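Local coordinates for glycosyl hydrolase family 2, TIM barrel domain protein (PDB 6DXU) that probably hydrolyses beta-glucuronides, as a glycoside hydrolase family 2 beta-glucuronidase of a human gut bacterium, at residues Ser630-Tyr641 with Ile658-Val667. Sequence-based numbering, arbitrary orientation.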
# COMPACT_ATOMS: atom_id res chain seq x y z
N SER D 630 18.17 -57.35 -8.21
CA SER D 630 18.36 -58.77 -7.90
C SER D 630 17.53 -59.22 -6.71
O SER D 630 17.15 -60.40 -6.61
CB SER D 630 19.84 -59.05 -7.64
OG SER D 630 20.27 -58.48 -6.41
N TYR D 631 17.23 -58.29 -5.79
CA TYR D 631 16.43 -58.57 -4.62
C TYR D 631 14.94 -58.36 -4.84
O TYR D 631 14.13 -58.98 -4.15
CB TYR D 631 16.87 -57.68 -3.46
CG TYR D 631 18.00 -58.21 -2.60
CD1 TYR D 631 19.31 -57.82 -2.84
CD2 TYR D 631 17.74 -59.04 -1.52
CE1 TYR D 631 20.34 -58.26 -2.04
CE2 TYR D 631 18.76 -59.49 -0.72
CZ TYR D 631 20.06 -59.10 -0.98
OH TYR D 631 21.09 -59.53 -0.18
N TRP D 632 14.56 -57.48 -5.77
CA TRP D 632 13.21 -56.93 -5.81
C TRP D 632 12.37 -57.37 -7.01
O TRP D 632 11.20 -57.00 -7.09
CB TRP D 632 13.28 -55.39 -5.76
CG TRP D 632 13.54 -54.83 -4.39
CD1 TRP D 632 13.75 -55.53 -3.23
CD2 TRP D 632 13.61 -53.43 -4.03
NE1 TRP D 632 13.93 -54.66 -2.18
CE2 TRP D 632 13.86 -53.37 -2.64
CE3 TRP D 632 13.48 -52.24 -4.75
CZ2 TRP D 632 13.97 -52.15 -1.95
CZ3 TRP D 632 13.60 -51.03 -4.06
CH2 TRP D 632 13.84 -50.99 -2.68
N THR D 633 12.93 -58.13 -7.95
CA THR D 633 12.20 -58.49 -9.16
C THR D 633 12.24 -60.00 -9.36
O THR D 633 13.11 -60.69 -8.83
CB THR D 633 12.76 -57.81 -10.41
OG1 THR D 633 14.10 -58.26 -10.63
CG2 THR D 633 12.76 -56.27 -10.23
N GLU D 634 11.27 -60.49 -10.14
CA GLU D 634 11.24 -61.91 -10.49
C GLU D 634 11.71 -62.20 -11.92
O GLU D 634 12.05 -63.35 -12.21
CB GLU D 634 9.84 -62.48 -10.29
CG GLU D 634 9.32 -62.26 -8.87
CD GLU D 634 9.88 -63.29 -7.90
OE1 GLU D 634 9.57 -63.19 -6.69
OE2 GLU D 634 10.63 -64.20 -8.34
N LYS D 635 11.68 -61.22 -12.81
CA LYS D 635 12.15 -61.43 -14.18
C LYS D 635 13.63 -61.80 -14.15
O LYS D 635 14.45 -61.02 -13.65
CB LYS D 635 11.94 -60.17 -15.00
CG LYS D 635 12.34 -60.30 -16.44
CD LYS D 635 12.14 -58.99 -17.18
CE LYS D 635 12.73 -59.05 -18.58
NZ LYS D 635 14.19 -59.32 -18.53
N PRO D 636 14.02 -62.96 -14.70
CA PRO D 636 15.40 -63.44 -14.52
C PRO D 636 16.43 -62.44 -15.03
O PRO D 636 16.34 -61.95 -16.16
CB PRO D 636 15.43 -64.74 -15.34
CG PRO D 636 14.01 -65.21 -15.33
CD PRO D 636 13.17 -63.97 -15.37
N MET D 637 17.41 -62.16 -14.18
CA MET D 637 18.50 -61.26 -14.53
C MET D 637 19.75 -61.73 -13.82
O MET D 637 19.70 -62.50 -12.86
CB MET D 637 18.19 -59.79 -14.17
CG MET D 637 17.80 -59.55 -12.71
SD MET D 637 19.15 -59.61 -11.49
CE MET D 637 20.21 -58.22 -11.94
N ILE D 638 20.89 -61.22 -14.28
CA ILE D 638 22.17 -61.61 -13.70
C ILE D 638 23.19 -60.53 -14.03
O ILE D 638 23.27 -60.07 -15.18
CB ILE D 638 22.61 -63.00 -14.22
CG1 ILE D 638 23.92 -63.46 -13.55
CG2 ILE D 638 22.72 -63.02 -15.74
CD1 ILE D 638 24.21 -64.97 -13.79
N HIS D 639 23.96 -60.11 -13.04
CA HIS D 639 24.87 -58.98 -13.21
C HIS D 639 26.14 -59.23 -12.43
O HIS D 639 26.12 -59.22 -11.19
CB HIS D 639 24.23 -57.66 -12.77
CG HIS D 639 25.13 -56.47 -12.94
ND1 HIS D 639 25.18 -55.74 -14.11
CD2 HIS D 639 26.02 -55.89 -12.10
CE1 HIS D 639 26.06 -54.77 -13.98
NE2 HIS D 639 26.59 -54.84 -12.78
N ILE D 640 27.25 -59.46 -13.13
CA ILE D 640 28.55 -59.49 -12.48
C ILE D 640 28.94 -58.08 -12.08
O ILE D 640 28.93 -57.16 -12.91
CB ILE D 640 29.62 -60.07 -13.43
CG1 ILE D 640 29.23 -61.46 -13.96
CG2 ILE D 640 30.96 -60.09 -12.71
CD1 ILE D 640 29.91 -61.80 -15.29
N TYR D 641 29.32 -57.90 -10.81
CA TYR D 641 29.78 -56.58 -10.38
C TYR D 641 31.06 -56.23 -11.12
O TYR D 641 31.99 -57.05 -11.20
CB TYR D 641 30.00 -56.53 -8.86
CG TYR D 641 30.63 -55.22 -8.41
CD1 TYR D 641 29.85 -54.10 -8.12
CD2 TYR D 641 32.01 -55.10 -8.28
CE1 TYR D 641 30.44 -52.90 -7.72
CE2 TYR D 641 32.60 -53.92 -7.89
CZ TYR D 641 31.81 -52.82 -7.61
OH TYR D 641 32.41 -51.65 -7.21
N ILE D 658 34.82 -62.05 -6.58
CA ILE D 658 33.90 -61.69 -7.64
C ILE D 658 32.49 -61.85 -7.10
O ILE D 658 32.14 -62.92 -6.58
CB ILE D 658 34.10 -62.56 -8.90
CG1 ILE D 658 35.51 -62.35 -9.48
CG2 ILE D 658 33.02 -62.27 -9.94
CD1 ILE D 658 35.84 -63.30 -10.63
N LEU D 659 31.69 -60.78 -7.18
CA LEU D 659 30.31 -60.78 -6.74
C LEU D 659 29.39 -60.79 -7.94
O LEU D 659 29.63 -60.09 -8.93
CB LEU D 659 30.01 -59.53 -5.88
CG LEU D 659 30.90 -59.28 -4.66
CD1 LEU D 659 30.46 -58.02 -3.92
CD2 LEU D 659 30.90 -60.50 -3.75
N VAL D 660 28.31 -61.57 -7.87
CA VAL D 660 27.29 -61.59 -8.90
C VAL D 660 25.95 -61.25 -8.25
O VAL D 660 25.57 -61.87 -7.25
CB VAL D 660 27.23 -62.95 -9.62
CG1 VAL D 660 26.05 -63.01 -10.58
CG2 VAL D 660 28.55 -63.19 -10.36
N TYR D 661 25.26 -60.25 -8.79
CA TYR D 661 23.94 -59.86 -8.30
C TYR D 661 22.90 -60.41 -9.28
O TYR D 661 22.87 -60.03 -10.45
CB TYR D 661 23.85 -58.34 -8.10
CG TYR D 661 24.60 -57.98 -6.84
CD1 TYR D 661 24.01 -58.17 -5.59
CD2 TYR D 661 25.93 -57.57 -6.88
CE1 TYR D 661 24.70 -57.90 -4.42
CE2 TYR D 661 26.63 -57.29 -5.71
CZ TYR D 661 26.00 -57.47 -4.48
OH TYR D 661 26.68 -57.22 -3.31
N SER D 662 22.09 -61.34 -8.79
CA SER D 662 21.19 -62.09 -9.65
C SER D 662 20.03 -62.56 -8.81
O SER D 662 20.18 -62.79 -7.60
CB SER D 662 21.92 -63.28 -10.30
OG SER D 662 21.05 -64.05 -11.11
N ASN D 663 18.86 -62.67 -9.43
CA ASN D 663 17.72 -63.30 -8.78
C ASN D 663 17.57 -64.76 -9.19
O ASN D 663 16.58 -65.40 -8.82
CB ASN D 663 16.42 -62.54 -9.08
CG ASN D 663 16.18 -62.33 -10.55
OD1 ASN D 663 16.92 -62.84 -11.40
ND2 ASN D 663 15.12 -61.60 -10.88
N CYS D 664 18.54 -65.29 -9.92
CA CYS D 664 18.51 -66.70 -10.30
C CYS D 664 18.72 -67.59 -9.09
O CYS D 664 19.31 -67.20 -8.08
CB CYS D 664 19.57 -67.00 -11.36
SG CYS D 664 19.17 -66.37 -13.00
N ASP D 665 18.23 -68.83 -9.21
CA ASP D 665 18.34 -69.82 -8.15
C ASP D 665 19.74 -70.40 -8.03
O ASP D 665 20.22 -70.66 -6.92
CB ASP D 665 17.30 -70.91 -8.39
CG ASP D 665 15.90 -70.37 -8.31
OD1 ASP D 665 15.15 -70.46 -9.30
OD2 ASP D 665 15.59 -69.80 -7.25
N GLU D 666 20.42 -70.61 -9.15
CA GLU D 666 21.79 -71.08 -9.14
C GLU D 666 22.55 -70.38 -10.25
O GLU D 666 22.00 -70.11 -11.32
CB GLU D 666 21.89 -72.61 -9.33
CG GLU D 666 21.08 -73.43 -8.33
N VAL D 667 23.82 -70.12 -9.99
CA VAL D 667 24.69 -69.43 -10.94
C VAL D 667 26.01 -70.17 -11.01
O VAL D 667 26.58 -70.56 -9.98
CB VAL D 667 24.92 -67.96 -10.54
CG1 VAL D 667 25.97 -67.32 -11.46
CG2 VAL D 667 23.61 -67.17 -10.59
O HOH W 1 32.95 -58.62 -8.74
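Strands 638-640 and 658-662 pair antiparallel, their axes 4.6 Å apart at closest approach, with H639 opposite Y661 as the hydrogen-bonded pair and I638-S662 and I640-V660 as the flanking non-hydrogen-bonded pairs. Y661 N donates to H639 O, the return bond from H639 N is weak, and Y641 N reaches L659 O at 2.9 Å; beyond it a water joins Y641 O to L659 N. Past the other end of the ladder, N663 turns its carboxamide into the 633-637 loop that leaves helix 623-632. Its CG lies between the backbone N and the carbonyl carbon (chi1 53°), which points the amide at the loop: ND2 donates almost straight to T633 O (3.0 Å) and K635 O (2.9 Å); both acceptors lie in the amide plane, although ND2 stands above the plane of each carbonyl. OD1 accepts from M637 N at 2.9 Å, so three bonds fix the amide's rotation. A leucine here would probably leave these two carbonyls and the M637 N-H without their mates and the loop freer to shift. Beside N663, S662 OG donates in the carbonyl plane to M637 O (2.7 Å) and accepts from C664 N, an ST turn. I638, with CG1 anti to its backbone N (chi1 -176°), lays CG1 against V660 CG1, and its CD1 meets V667 CG1 tip to tip at 3.7 Å; V717 of strand 715-726 also touches it. On the face carrying H639 and Y661, the Y661 ring has S630 OG, bonded to V627 O, at its edge, while Y661 OH bonds D573 of helix 565-579. The N663 amide and S662 hydroxyl thus pair four backbone atoms of the loop, tying the end of helix 623-632 to the sheet of strands 638-640, 655-662 and 692-696.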